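Local coordinates for protein pseudoperoxidase (Leishmania major, PDB 5VIA) that binds heme b, with a histidine and a cysteine as axial ligands of the iron, in a peroxidase-family fold, at residues 144-155 against 266-277; 194-203 against 215-224. One frame throughout, in Å; residues are numbered along the deposited sequence. Where two conformers were deposited one is given.

Contact 1 of 2, residues 144-155 against 266-277; sequences LGGLTEAECVAL and WREQFQSAFTKM. With HEM (protoporphyrin IX containing Fe), chain B.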
loop_
_atom_site.group_PDB
_atom_site.type_symbol
_atom_site.label_atom_id
_atom_site.label_comp_id
_atom_site.label_asym_id
_atom_site.label_seq_id
_atom_site.Cartn_x
_atom_site.Cartn_y
_atom_site.Cartn_z
ATOM N N LEU A 144 5.772 -10.661 2.332
ATOM C CA LEU A 144 6.054 -9.398 3.013
ATOM C C LEU A 144 6.209 -9.605 4.518
ATOM O O LEU A 144 5.529 -8.945 5.303
ATOM C CB LEU A 144 4.920 -8.394 2.744
ATOM C CG LEU A 144 4.572 -8.145 1.262
ATOM C CD1 LEU A 144 3.474 -7.104 1.120
ATOM C CD2 LEU A 144 5.791 -7.686 0.492
ATOM N N GLY A 145 7.081 -10.538 4.913
ATOM C CA GLY A 145 7.352 -10.788 6.321
ATOM C C GLY A 145 6.810 -12.119 6.835
ATOM O O GLY A 145 6.895 -12.402 8.027
ATOM N N GLY A 146 6.253 -12.933 5.945
ATOM C CA GLY A 146 5.602 -14.164 6.351
ATOM C C GLY A 146 4.237 -13.878 6.949
ATOM O O GLY A 146 3.996 -14.165 8.127
ATOM N N LEU A 147 3.353 -13.300 6.135
ATOM C CA LEU A 147 2.001 -12.969 6.566
ATOM C C LEU A 147 1.090 -14.198 6.530
ATOM O O LEU A 147 1.257 -15.073 5.667
ATOM C CB LEU A 147 1.401 -11.896 5.636
ATOM C CG LEU A 147 2.154 -10.594 5.414
ATOM C CD1 LEU A 147 1.233 -9.599 4.711
ATOM C CD2 LEU A 147 2.583 -10.032 6.718
ATOM N N THR A 148 0.128 -14.258 7.454
ATOM C CA THR A 148 -0.944 -15.257 7.408
ATOM C C THR A 148 -1.923 -14.813 6.324
ATOM O O THR A 148 -1.844 -13.669 5.848
ATOM C CB THR A 148 -1.740 -15.302 8.718
ATOM O OG1 THR A 148 -2.375 -14.025 8.915
ATOM C CG2 THR A 148 -0.828 -15.616 9.909
ATOM N N GLU A 149 -2.867 -15.675 5.953
ATOM C CA GLU A 149 -3.851 -15.249 4.957
ATOM C C GLU A 149 -4.730 -14.109 5.486
ATOM O O GLU A 149 -5.092 -13.194 4.741
ATOM C CB GLU A 149 -4.693 -16.415 4.408
ATOM C CG GLU A 149 -5.589 -15.929 3.249
ATOM C CD GLU A 149 -6.224 -17.031 2.430
ATOM O OE1 GLU A 149 -6.825 -17.952 3.020
ATOM O OE2 GLU A 149 -6.133 -16.964 1.181
ATOM N N ALA A 150 -5.043 -14.143 6.777
ATOM C CA ALA A 150 -5.803 -13.061 7.408
ATOM C C ALA A 150 -5.089 -11.713 7.269
ATOM O O ALA A 150 -5.717 -10.693 6.959
ATOM C CB ALA A 150 -6.054 -13.383 8.874
ATOM N N GLU A 151 -3.775 -11.712 7.488
ATOM C CA GLU A 151 -2.980 -10.493 7.375
ATOM C C GLU A 151 -2.903 -10.013 5.926
ATOM O O GLU A 151 -2.998 -8.805 5.662
ATOM C CB GLU A 151 -1.577 -10.706 7.966
ATOM C CG GLU A 151 -1.552 -10.710 9.508
ATOM C CD GLU A 151 -0.283 -11.325 10.095
ATOM O OE1 GLU A 151 0.409 -12.095 9.389
ATOM O OE2 GLU A 151 0.012 -11.054 11.285
ATOM N N CYS A 152 -2.740 -10.943 4.983
ATOM C CA CYS A 152 -2.691 -10.557 3.564
ATOM C C CYS A 152 -3.959 -9.819 3.167
ATOM O O CYS A 152 -3.910 -8.737 2.565
ATOM C CB CYS A 152 -2.564 -11.796 2.675
ATOM S SG CYS A 152 -0.978 -12.649 2.769
ATOM N N VAL A 153 -5.096 -10.419 3.512
ATOM C CA VAL A 153 -6.404 -9.867 3.152
ATOM C C VAL A 153 -6.634 -8.535 3.852
ATOM O O VAL A 153 -7.177 -7.590 3.261
ATOM C CB VAL A 153 -7.520 -10.866 3.495
ATOM C CG1 VAL A 153 -8.906 -10.240 3.331
ATOM C CG2 VAL A 153 -7.373 -12.125 2.642
ATOM N N ALA A 154 -6.187 -8.448 5.100
ATOM C CA ALA A 154 -6.330 -7.223 5.882
ATOM C C ALA A 154 -5.581 -6.054 5.254
ATOM O O ALA A 154 -6.003 -4.888 5.351
ATOM C CB ALA A 154 -5.852 -7.458 7.319
ATOM N N LEU A 155 -4.457 -6.359 4.613
ATOM C CA LEU A 155 -3.595 -5.317 4.068
ATOM C C LEU A 155 -4.249 -4.646 2.873
ATOM O O LEU A 155 -3.979 -3.481 2.581
ATOM C CB LEU A 155 -2.262 -5.945 3.661
ATOM C CG LEU A 155 -0.953 -5.164 3.703
ATOM C CD1 LEU A 155 -0.833 -4.183 4.900
ATOM C CD2 LEU A 155 0.172 -6.197 3.727
ATOM N N TRP A 266 -10.843 -6.664 11.749
ATOM C CA TRP A 266 -10.034 -6.167 10.644
ATOM C C TRP A 266 -8.921 -5.234 11.124
ATOM O O TRP A 266 -7.777 -5.365 10.681
ATOM C CB TRP A 266 -10.869 -5.473 9.558
ATOM C CG TRP A 266 -9.961 -4.699 8.637
ATOM C CD1 TRP A 266 -9.177 -5.204 7.640
ATOM C CD2 TRP A 266 -9.697 -3.288 8.682
ATOM N NE1 TRP A 266 -8.459 -4.186 7.044
ATOM C CE2 TRP A 266 -8.761 -3.003 7.668
ATOM C CE3 TRP A 266 -10.176 -2.239 9.474
ATOM C CZ2 TRP A 266 -8.285 -1.716 7.435
ATOM C CZ3 TRP A 266 -9.713 -0.960 9.235
ATOM C CH2 TRP A 266 -8.778 -0.707 8.224
ATOM N N ARG A 267 -9.243 -4.298 12.019
ATOM C CA ARG A 267 -8.225 -3.358 12.506
ATOM C C ARG A 267 -7.036 -4.069 13.164
ATOM O O ARG A 267 -5.873 -3.672 12.997
ATOM C CB ARG A 267 -8.825 -2.351 13.485
ATOM C CG ARG A 267 -9.684 -1.277 12.818
ATOM C CD ARG A 267 -9.964 -0.114 13.765
ATOM N NE ARG A 267 -10.746 -0.512 14.928
ATOM C CZ ARG A 267 -12.046 -0.263 15.072
ATOM N NH1 ARG A 267 -12.706 0.387 14.121
ATOM N NH2 ARG A 267 -12.688 -0.657 16.165
ATOM N N GLU A 268 -7.331 -5.124 13.911
ATOM C CA GLU A 268 -6.280 -5.886 14.579
ATOM C C GLU A 268 -5.348 -6.529 13.560
ATOM O O GLU A 268 -4.121 -6.400 13.648
ATOM C CB GLU A 268 -6.902 -6.970 15.460
ATOM C CG GLU A 268 -5.881 -7.884 16.096
ATOM C CD GLU A 268 -6.522 -9.075 16.773
ATOM O OE1 GLU A 268 -6.507 -9.121 18.024
ATOM O OE2 GLU A 268 -7.036 -9.964 16.051
ATOM N N GLN A 269 -5.940 -7.217 12.588
ATOM C CA GLN A 269 -5.177 -7.921 11.557
ATOM C C GLN A 269 -4.414 -6.947 10.647
ATOM O O GLN A 269 -3.294 -7.229 10.209
ATOM C CB GLN A 269 -6.126 -8.811 10.748
ATOM C CG GLN A 269 -6.776 -9.903 11.602
ATOM C CD GLN A 269 -5.743 -10.883 12.131
ATOM O OE1 GLN A 269 -4.831 -11.277 11.400
ATOM N NE2 GLN A 269 -5.872 -11.279 13.404
ATOM N N PHE A 270 -5.026 -5.798 10.373
ATOM C CA PHE A 270 -4.397 -4.784 9.534
ATOM C C PHE A 270 -3.103 -4.294 10.161
ATOM O O PHE A 270 -2.070 -4.218 9.502
ATOM C CB PHE A 270 -5.349 -3.583 9.334
ATOM C CG PHE A 270 -4.728 -2.449 8.562
ATOM C CD1 PHE A 270 -4.681 -2.485 7.182
ATOM C CD2 PHE A 270 -4.174 -1.355 9.222
ATOM C CE1 PHE A 270 -4.094 -1.445 6.457
ATOM C CE2 PHE A 270 -3.590 -0.304 8.507
ATOM C CZ PHE A 270 -3.557 -0.355 7.122
ATOM N N GLN A 271 -3.159 -3.950 11.441
ATOM C CA GLN A 271 -1.999 -3.357 12.090
ATOM C C GLN A 271 -0.905 -4.395 12.229
ATOM O O GLN A 271 0.279 -4.089 12.061
ATOM C CB GLN A 271 -2.386 -2.731 13.439
ATOM C CG GLN A 271 -3.383 -1.567 13.276
ATOM C CD GLN A 271 -3.665 -0.840 14.568
ATOM O OE1 GLN A 271 -2.918 0.056 14.958
ATOM N NE2 GLN A 271 -4.753 -1.207 15.234
ATOM N N SER A 272 -1.298 -5.631 12.506
ATOM C CA SER A 272 -0.322 -6.703 12.586
ATOM C C SER A 272 0.360 -6.938 11.234
ATOM O O SER A 272 1.586 -7.085 11.154
ATOM C CB SER A 272 -0.987 -7.984 13.097
ATOM O OG SER A 272 -0.116 -9.073 12.909
ATOM N N ALA A 273 -0.434 -6.959 10.167
ATOM C CA ALA A 273 0.107 -7.116 8.818
ATOM C C ALA A 273 1.007 -5.947 8.431
ATOM O O ALA A 273 2.096 -6.143 7.870
ATOM C CB ALA A 273 -1.025 -7.246 7.801
ATOM N N PHE A 274 0.546 -4.729 8.701
ATOM C CA PHE A 274 1.287 -3.559 8.234
ATOM C C PHE A 274 2.634 -3.494 8.932
ATOM O O PHE A 274 3.658 -3.209 8.314
ATOM C CB PHE A 274 0.485 -2.268 8.445
ATOM C CG PHE A 274 0.926 -1.141 7.555
ATOM C CD1 PHE A 274 1.998 -0.341 7.913
ATOM C CD2 PHE A 274 0.277 -0.888 6.354
ATOM C CE1 PHE A 274 2.420 0.709 7.092
ATOM C CE2 PHE A 274 0.701 0.169 5.521
ATOM C CZ PHE A 274 1.774 0.952 5.898
ATOM N N THR A 275 2.642 -3.785 10.227
ATOM C CA THR A 275 3.897 -3.860 10.958
ATOM C C THR A 275 4.862 -4.915 10.386
ATOM O O THR A 275 6.047 -4.623 10.187
ATOM C CB THR A 275 3.638 -4.085 12.467
ATOM O OG1 THR A 275 3.163 -2.860 13.036
ATOM C CG2 THR A 275 4.919 -4.510 13.191
ATOM N N LYS A 276 4.388 -6.133 10.126
ATOM C CA LYS A 276 5.243 -7.155 9.509
ATOM C C LYS A 276 5.792 -6.664 8.171
ATOM O O LYS A 276 6.965 -6.863 7.851
ATOM C CB LYS A 276 4.470 -8.453 9.265
ATOM C CG LYS A 276 4.212 -9.345 10.484
ATOM C CD LYS A 276 3.659 -10.699 9.992
ATOM C CE LYS A 276 3.447 -11.747 11.091
ATOM N NZ LYS A 276 2.761 -12.986 10.547
ATOM N N MET A 277 4.935 -6.030 7.382
ATOM C CA MET A 277 5.373 -5.530 6.085
ATOM C C MET A 277 6.510 -4.527 6.208
ATOM O O MET A 277 7.506 -4.631 5.500
ATOM C CB MET A 277 4.205 -4.892 5.324
ATOM C CG MET A 277 4.614 -4.422 3.937
ATOM S SD MET A 277 3.262 -3.644 3.039
ATOM C CE MET A 277 3.023 -2.169 4.031
HETATM C CHA HEM B . -3.054 1.911 -5.545
HETATM C CHB HEM B . -3.269 -2.597 -7.385
HETATM C CHC HEM B . -1.269 -4.202 -3.262
HETATM C CHD HEM B . -1.756 0.182 -1.183
HETATM C C1A HEM B . -3.200 0.844 -6.397
HETATM C C2A HEM B . -3.538 0.958 -7.798
HETATM C C3A HEM B . -3.594 -0.266 -8.314
HETATM C C4A HEM B . -3.299 -1.222 -7.250
HETATM C CMA HEM B . -3.921 -0.622 -9.776
HETATM C CAA HEM B . -3.740 2.287 -8.560
HETATM C CBA HEM B . -2.306 2.810 -8.769
HETATM C CGA HEM B . -2.257 4.132 -9.502
HETATM O O1A HEM B . -2.709 4.184 -10.672
HETATM O O2A HEM B . -1.733 5.126 -8.926
HETATM C C1B HEM B . -2.723 -3.451 -6.448
HETATM C C2B HEM B . -2.563 -4.882 -6.559
HETATM C C3B HEM B . -1.990 -5.343 -5.436
HETATM C C4B HEM B . -1.805 -4.205 -4.538
HETATM C CMB HEM B . -2.953 -5.712 -7.791
HETATM C CAB HEM B . -1.658 -6.837 -5.195
HETATM C CBB HEM B . -0.664 -7.225 -4.390
HETATM C C1C HEM B . -1.231 -3.175 -2.334
HETATM C C2C HEM B . -0.759 -3.264 -0.946
HETATM C C3C HEM B . -0.896 -2.034 -0.381
HETATM C C4C HEM B . -1.458 -1.148 -1.389
HETATM C CMC HEM B . -0.195 -4.564 -0.306
HETATM C CAC HEM B . -0.558 -1.484 1.024
HETATM C CBC HEM B . 0.112 -2.187 1.948
HETATM C C1D HEM B . -2.169 1.063 -2.152
HETATM C C2D HEM B . -2.461 2.466 -1.936
HETATM C C3D HEM B . -2.870 3.007 -3.299
HETATM C C4D HEM B . -2.783 1.875 -4.199
HETATM C CMD HEM B . -2.375 3.250 -0.609
HETATM C CAD HEM B . -3.265 4.468 -3.642
HETATM C CBD HEM B . -1.940 5.168 -3.971
HETATM C CGD HEM B . -2.153 6.609 -4.371
HETATM O O1D HEM B . -1.178 7.250 -4.863
HETATM O O2D HEM B . -3.295 7.103 -4.200
HETATM N NA HEM B . -3.068 -0.506 -6.088
HETATM N NB HEM B . -2.263 -3.071 -5.205
HETATM N NC HEM B . -1.653 -1.862 -2.565
HETATM N ND HEM B . -2.383 0.747 -3.491
HETATM FE FE HEM B . -2.300 -1.167 -4.387
HETATM O O HOH W 1 -3.287 -13.532 11.455
#
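Helix 149-155 crosses helix 266-277 nearly perpendicularly, at -94° with 7.9 Å between the segment axes, and the backbones come closest where Glu151 meets Ala273 and Ala154 meets Phe270. In this helix pair of the peroxidase fold small residues permit the close approach: the methyl of Ala273 lies against the backbone O and CB of Glu151, and that of Ala154 against the backbone of Gln269 and Phe270. Glu151 is a knob in the hole formed by Gln269, Ser272, Ala273 and Lys276. Its CG stands beside the backbone N (chi1 -76°) and the chain then runs extended, carrying the carboxylate to Ser272 and Lys276. OE1 takes the salt bridge from Lys276 NZ on its syn lone pair, at 2.8 Å, while OE2 receives Ser272 OG from its anti side, somewhat out of the carboxylate plane, at 2.6 Å. Thr148 N also donates to OE1, and Glu151 N donates to Thr148 OG1 at 3.1 Å, which makes a capping box at the helix start. The carboxylate is thus gripped by three donors, which should fix its rotation and favour the charged form. Lys276, extended, slides past Leu147 in the opposite direction, its CD 3.5 Å from Leu147 CD2, and its NZ goes on to donate to Gly146 O. A water joins Thr148 OG1 to Gln269 OE1. Toward the heme, Leu155 CD1 meets Phe274 CD2 at 3.8 Å, and Leu155 CG and Met277 CE each approach vinyl carbon CBC to 3.6 Å, so the helix pair lines part of the pocket. At the other end, Trp266 NE1 reaches a lone pair of Ala154 O within the carbonyl plane, at 3.1 Å, with that oxygen slightly out of the indole plane, while Phe270 presents its ring edge, through CD1, to the same oxygen.

Contact 2 of 2, residues 194-203 against 215-224; sequences HERAFAPLTV and LPQTLRCVYV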
loop_
_atom_site.group_PDB
_atom_site.type_symbol
_atom_site.label_atom_id
_atom_site.label_comp_id
_atom_site.label_asym_id
_atom_site.label_seq_id
_atom_site.Cartn_x
_atom_site.Cartn_y
_atom_site.Cartn_z
ATOM N N HIS A 194 -20.443 -5.276 -5.280
ATOM C CA HIS A 194 -20.367 -5.063 -6.722
ATOM C C HIS A 194 -19.690 -6.190 -7.487
ATOM O O HIS A 194 -19.499 -6.081 -8.702
ATOM C CB HIS A 194 -19.663 -3.734 -7.009
ATOM C CG HIS A 194 -20.361 -2.554 -6.407
ATOM N ND1 HIS A 194 -19.880 -1.888 -5.302
ATOM C CD2 HIS A 194 -21.526 -1.948 -6.739
ATOM C CE1 HIS A 194 -20.710 -0.906 -4.989
ATOM N NE2 HIS A 194 -21.715 -0.921 -5.843
ATOM N N GLU A 195 -19.353 -7.268 -6.780
ATOM C CA GLU A 195 -18.621 -8.398 -7.354
ATOM C C GLU A 195 -19.107 -8.823 -8.738
ATOM O O GLU A 195 -18.304 -8.974 -9.657
ATOM C CB GLU A 195 -18.679 -9.606 -6.415
ATOM C CG GLU A 195 -17.786 -10.754 -6.863
ATOM C CD GLU A 195 -17.984 -12.013 -6.043
ATOM O OE1 GLU A 195 -18.823 -11.996 -5.112
ATOM O OE2 GLU A 195 -17.309 -13.020 -6.346
ATOM N N ARG A 196 -20.414 -9.000 -8.888
ATOM C CA ARG A 196 -20.960 -9.507 -10.142
ATOM C C ARG A 196 -21.186 -8.446 -11.219
ATOM O O ARG A 196 -21.595 -8.779 -12.330
ATOM C CB ARG A 196 -22.257 -10.273 -9.885
ATOM C CG ARG A 196 -22.052 -11.612 -9.202
ATOM C CD ARG A 196 -23.375 -12.201 -8.722
ATOM N NE ARG A 196 -23.884 -11.504 -7.542
ATOM C CZ ARG A 196 -25.003 -11.833 -6.904
ATOM N NH1 ARG A 196 -25.739 -12.850 -7.332
ATOM N NH2 ARG A 196 -25.389 -11.144 -5.837
ATOM N N ALA A 197 -20.915 -7.179 -10.907
ATOM C CA ALA A 197 -21.148 -6.101 -11.877
ATOM C C ALA A 197 -19.866 -5.564 -12.514
ATOM O O ALA A 197 -19.920 -4.753 -13.440
ATOM C CB ALA A 197 -21.948 -4.961 -11.248
ATOM N N PHE A 198 -18.718 -6.010 -12.024
ATOM C CA PHE A 198 -17.443 -5.597 -12.603
ATOM C C PHE A 198 -17.282 -6.102 -14.042
ATOM O O PHE A 198 -17.540 -7.274 -14.338
ATOM C CB PHE A 198 -16.286 -6.075 -11.729
ATOM C CG PHE A 198 -16.010 -5.187 -10.544
ATOM C CD1 PHE A 198 -15.192 -4.074 -10.674
ATOM C CD2 PHE A 198 -16.559 -5.466 -9.306
ATOM C CE1 PHE A 198 -14.923 -3.262 -9.586
ATOM C CE2 PHE A 198 -16.289 -4.656 -8.212
ATOM C CZ PHE A 198 -15.475 -3.555 -8.353
ATOM N N ALA A 199 -16.873 -5.209 -14.939
ATOM C CA ALA A 199 -16.696 -5.558 -16.346
ATOM C C ALA A 199 -15.271 -5.211 -16.763
ATOM O O ALA A 199 -14.647 -4.335 -16.159
ATOM C CB ALA A 199 -17.713 -4.827 -17.211
ATOM N N PRO A 200 -14.736 -5.921 -17.769
ATOM C CA PRO A 200 -13.386 -5.643 -18.274
ATOM C C PRO A 200 -13.235 -4.181 -18.673
ATOM O O PRO A 200 -14.154 -3.626 -19.262
ATOM C CB PRO A 200 -13.292 -6.527 -19.520
ATOM C CG PRO A 200 -14.182 -7.673 -19.223
ATOM C CD PRO A 200 -15.317 -7.129 -18.382
ATOM N N LEU A 201 -12.100 -3.572 -18.344
ATOM C CA LEU A 201 -11.840 -2.181 -18.706
ATOM C C LEU A 201 -10.661 -2.114 -19.660
ATOM O O LEU A 201 -9.589 -2.656 -19.376
ATOM C CB LEU A 201 -11.539 -1.340 -17.459
ATOM C CG LEU A 201 -11.094 0.108 -17.692
ATOM C CD1 LEU A 201 -12.247 0.952 -18.194
ATOM C CD2 LEU A 201 -10.497 0.716 -16.428
ATOM N N THR A 202 -10.855 -1.462 -20.799
ATOM C CA THR A 202 -9.750 -1.252 -21.720
ATOM C C THR A 202 -9.080 0.060 -21.367
ATOM O O THR A 202 -9.725 1.104 -21.355
ATOM C CB THR A 202 -10.223 -1.186 -23.176
ATOM O OG1 THR A 202 -10.736 -2.463 -23.570
ATOM C CG2 THR A 202 -9.067 -0.816 -24.091
ATOM N N VAL A 203 -7.790 0.016 -21.065
ATOM C CA VAL A 203 -7.054 1.250 -20.847
ATOM C C VAL A 203 -6.415 1.636 -22.178
ATOM O O VAL A 203 -5.538 0.933 -22.678
ATOM C CB VAL A 203 -6.005 1.107 -19.721
ATOM C CG1 VAL A 203 -5.276 2.412 -19.498
ATOM C CG2 VAL A 203 -6.678 0.667 -18.430
ATOM N N LEU A 215 0.083 -1.034 -21.250
ATOM C CA LEU A 215 -1.132 -0.715 -20.499
ATOM C C LEU A 215 -1.741 -1.972 -19.889
ATOM O O LEU A 215 -1.697 -3.044 -20.493
ATOM C CB LEU A 215 -2.135 0.006 -21.401
ATOM C CG LEU A 215 -1.624 1.373 -21.847
ATOM C CD1 LEU A 215 -2.528 1.985 -22.874
ATOM C CD2 LEU A 215 -1.502 2.290 -20.648
ATOM N N PRO A 216 -2.311 -1.847 -18.684
ATOM C CA PRO A 216 -2.827 -3.038 -18.004
ATOM C C PRO A 216 -4.042 -3.626 -18.718
ATOM O O PRO A 216 -4.840 -2.888 -19.332
ATOM C CB PRO A 216 -3.185 -2.523 -16.600
ATOM C CG PRO A 216 -3.302 -1.063 -16.716
ATOM C CD PRO A 216 -2.427 -0.631 -17.860
ATOM N N GLN A 217 -4.170 -4.948 -18.652
ATOM C CA GLN A 217 -5.197 -5.662 -19.395
ATOM C C GLN A 217 -6.181 -6.372 -18.478
ATOM O O GLN A 217 -7.177 -6.920 -18.942
ATOM C CB GLN A 217 -4.543 -6.690 -20.320
ATOM C CG GLN A 217 -3.456 -6.136 -21.237
ATOM C CD GLN A 217 -2.885 -7.199 -22.168
ATOM O OE1 GLN A 217 -3.081 -8.399 -21.955
ATOM N NE2 GLN A 217 -2.176 -6.764 -23.205
ATOM N N THR A 218 -5.899 -6.364 -17.178
ATOM C CA THR A 218 -6.694 -7.130 -16.230
ATOM C C THR A 218 -7.527 -6.225 -15.335
ATOM O O THR A 218 -8.130 -6.688 -14.363
ATOM C CB THR A 218 -5.798 -8.003 -15.317
ATOM O OG1 THR A 218 -5.220 -7.173 -14.311
ATOM C CG2 THR A 218 -4.686 -8.662 -16.128
ATOM N N LEU A 219 -7.556 -4.934 -15.632
ATOM C CA LEU A 219 -8.364 -4.045 -14.807
ATOM C C LEU A 219 -9.841 -4.255 -15.099
ATOM O O LEU A 219 -10.231 -4.500 -16.245
ATOM C CB LEU A 219 -7.973 -2.584 -14.991
ATOM C CG LEU A 219 -6.549 -2.172 -14.610
ATOM C CD1 LEU A 219 -6.381 -0.666 -14.776
ATOM C CD2 LEU A 219 -6.175 -2.598 -13.195
ATOM N N ARG A 220 -10.659 -4.203 -14.055
ATOM C CA ARG A 220 -12.096 -4.297 -14.241
ATOM C C ARG A 220 -12.772 -3.122 -13.559
ATOM O O ARG A 220 -12.180 -2.455 -12.705
ATOM C CB ARG A 220 -12.645 -5.634 -13.742
ATOM C CG ARG A 220 -12.109 -6.849 -14.503
ATOM C CD ARG A 220 -12.963 -8.074 -14.223
ATOM N NE ARG A 220 -12.338 -9.327 -14.648
ATOM C CZ ARG A 220 -12.402 -10.461 -13.948
ATOM N NH1 ARG A 220 -13.058 -10.494 -12.793
ATOM N NH2 ARG A 220 -11.810 -11.565 -14.392
ATOM N N CYS A 221 -14.017 -2.874 -13.934
ATOM C CA CYS A 221 -14.615 -1.581 -13.677
ATOM C C CYS A 221 -16.100 -1.678 -13.357
ATOM O O CYS A 221 -16.838 -2.441 -13.991
ATOM C CB CYS A 221 -14.415 -0.708 -14.918
ATOM S SG CYS A 221 -15.086 0.943 -14.803
ATOM N N VAL A 222 -16.525 -0.908 -12.357
ATOM C CA VAL A 222 -17.938 -0.636 -12.144
ATOM C C VAL A 222 -18.132 0.871 -11.984
ATOM O O VAL A 222 -17.239 1.566 -11.488
ATOM C CB VAL A 222 -18.513 -1.400 -10.928
ATOM C CG1 VAL A 222 -18.016 -0.811 -9.615
ATOM C CG2 VAL A 222 -20.025 -1.388 -10.973
ATOM N N TYR A 223 -19.275 1.373 -12.445
ATOM C CA TYR A 223 -19.630 2.775 -12.254
ATOM C C TYR A 223 -20.709 2.870 -11.194
ATOM O O TYR A 223 -21.762 2.234 -11.305
ATOM C CB TYR A 223 -20.101 3.418 -13.562
ATOM C CG TYR A 223 -18.985 3.612 -14.560
ATOM C CD1 TYR A 223 -18.217 4.772 -14.563
ATOM C CD2 TYR A 223 -18.694 2.631 -15.502
ATOM C CE1 TYR A 223 -17.199 4.949 -15.480
ATOM C CE2 TYR A 223 -17.673 2.799 -16.417
ATOM C CZ TYR A 223 -16.930 3.957 -16.400
ATOM O OH TYR A 223 -15.920 4.119 -17.322
ATOM N N VAL A 224 -20.438 3.664 -10.164
ATOM C CA VAL A 224 -21.311 3.728 -9.000
ATOM C C VAL A 224 -21.813 5.157 -8.819
ATOM O O VAL A 224 -21.045 6.108 -8.955
ATOM C CB VAL A 224 -20.564 3.253 -7.729
ATOM C CG1 VAL A 224 -21.487 3.247 -6.535
ATOM C CG2 VAL A 224 -20.000 1.860 -7.942
HETATM O O HOH W 2 -7.330 -3.338 -18.085
HETATM O O HOH W 3 -6.207 -2.318 -21.627
#
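A short antiparallel ladder joins edge strand 199-200 to strand 219-224, the middle strand of a three-stranded sheet. Ala199 and Cys221 form the hydrogen-bonded pair, with Ala199 N to Cys221 O at 2.9 Å and Cys221 N to Ala199 O at 2.7 Å, the latter bent to 137° at the hydrogen. Pro200 faces Arg220 in the non-hydrogen-bonded pair, and the next bond runs from Leu201 N to Leu219 O. Beyond it a water takes over, donating to Leu201 O and Pro216 O and accepting from Leu219 N. Two rings receive valine methyls over a face. CG1 of Val222 sits 4.2 Å from the centroid of the Phe198 ring, whose edge meets Cys221 N, and CG2 of Val224 lies over the His194 imidazole, off-centre toward its rim. Val222 has CG1 between the backbone N and the carbonyl carbon (chi1 72°), which sets that methyl over Phe198 and leaves CG2 for Ala197 CB. At the other end Val203 splits its branches: CG1 touches Leu215 CD2, and CG2 touches Leu219 CD1 at 3.9 Å. Leu219, whose side chain comes within about 5 Å of the heme, thus brings this end of the sheet near the cofactor. Strand 235-240 pairs with the far edge of 219-224, completing a small antiparallel sheet of the meander type, its three strands ordered as they follow in the chain.

In the fold
Contact 1 and contact 2 lie on separate parts of one heme-binding chain, their centres 26 Å apart and their nearest atoms about 13 Å apart. Along the sequence contact 2 is nested: segments 194-203 and 215-224 both fall between 144-155 and 266-277, so the small sheet is built within the connection that leads from helix 149-155 to helix 263-279. They share no helix or strand. What relates them is the cofactor, since contact 1 supplies Leu155 and Met277 to the pocket, whereas contact 2 comes near it through Leu219. The helical core and the more peripheral sheet thus both approach the heme, whose iron is bound by His159 and Cys60.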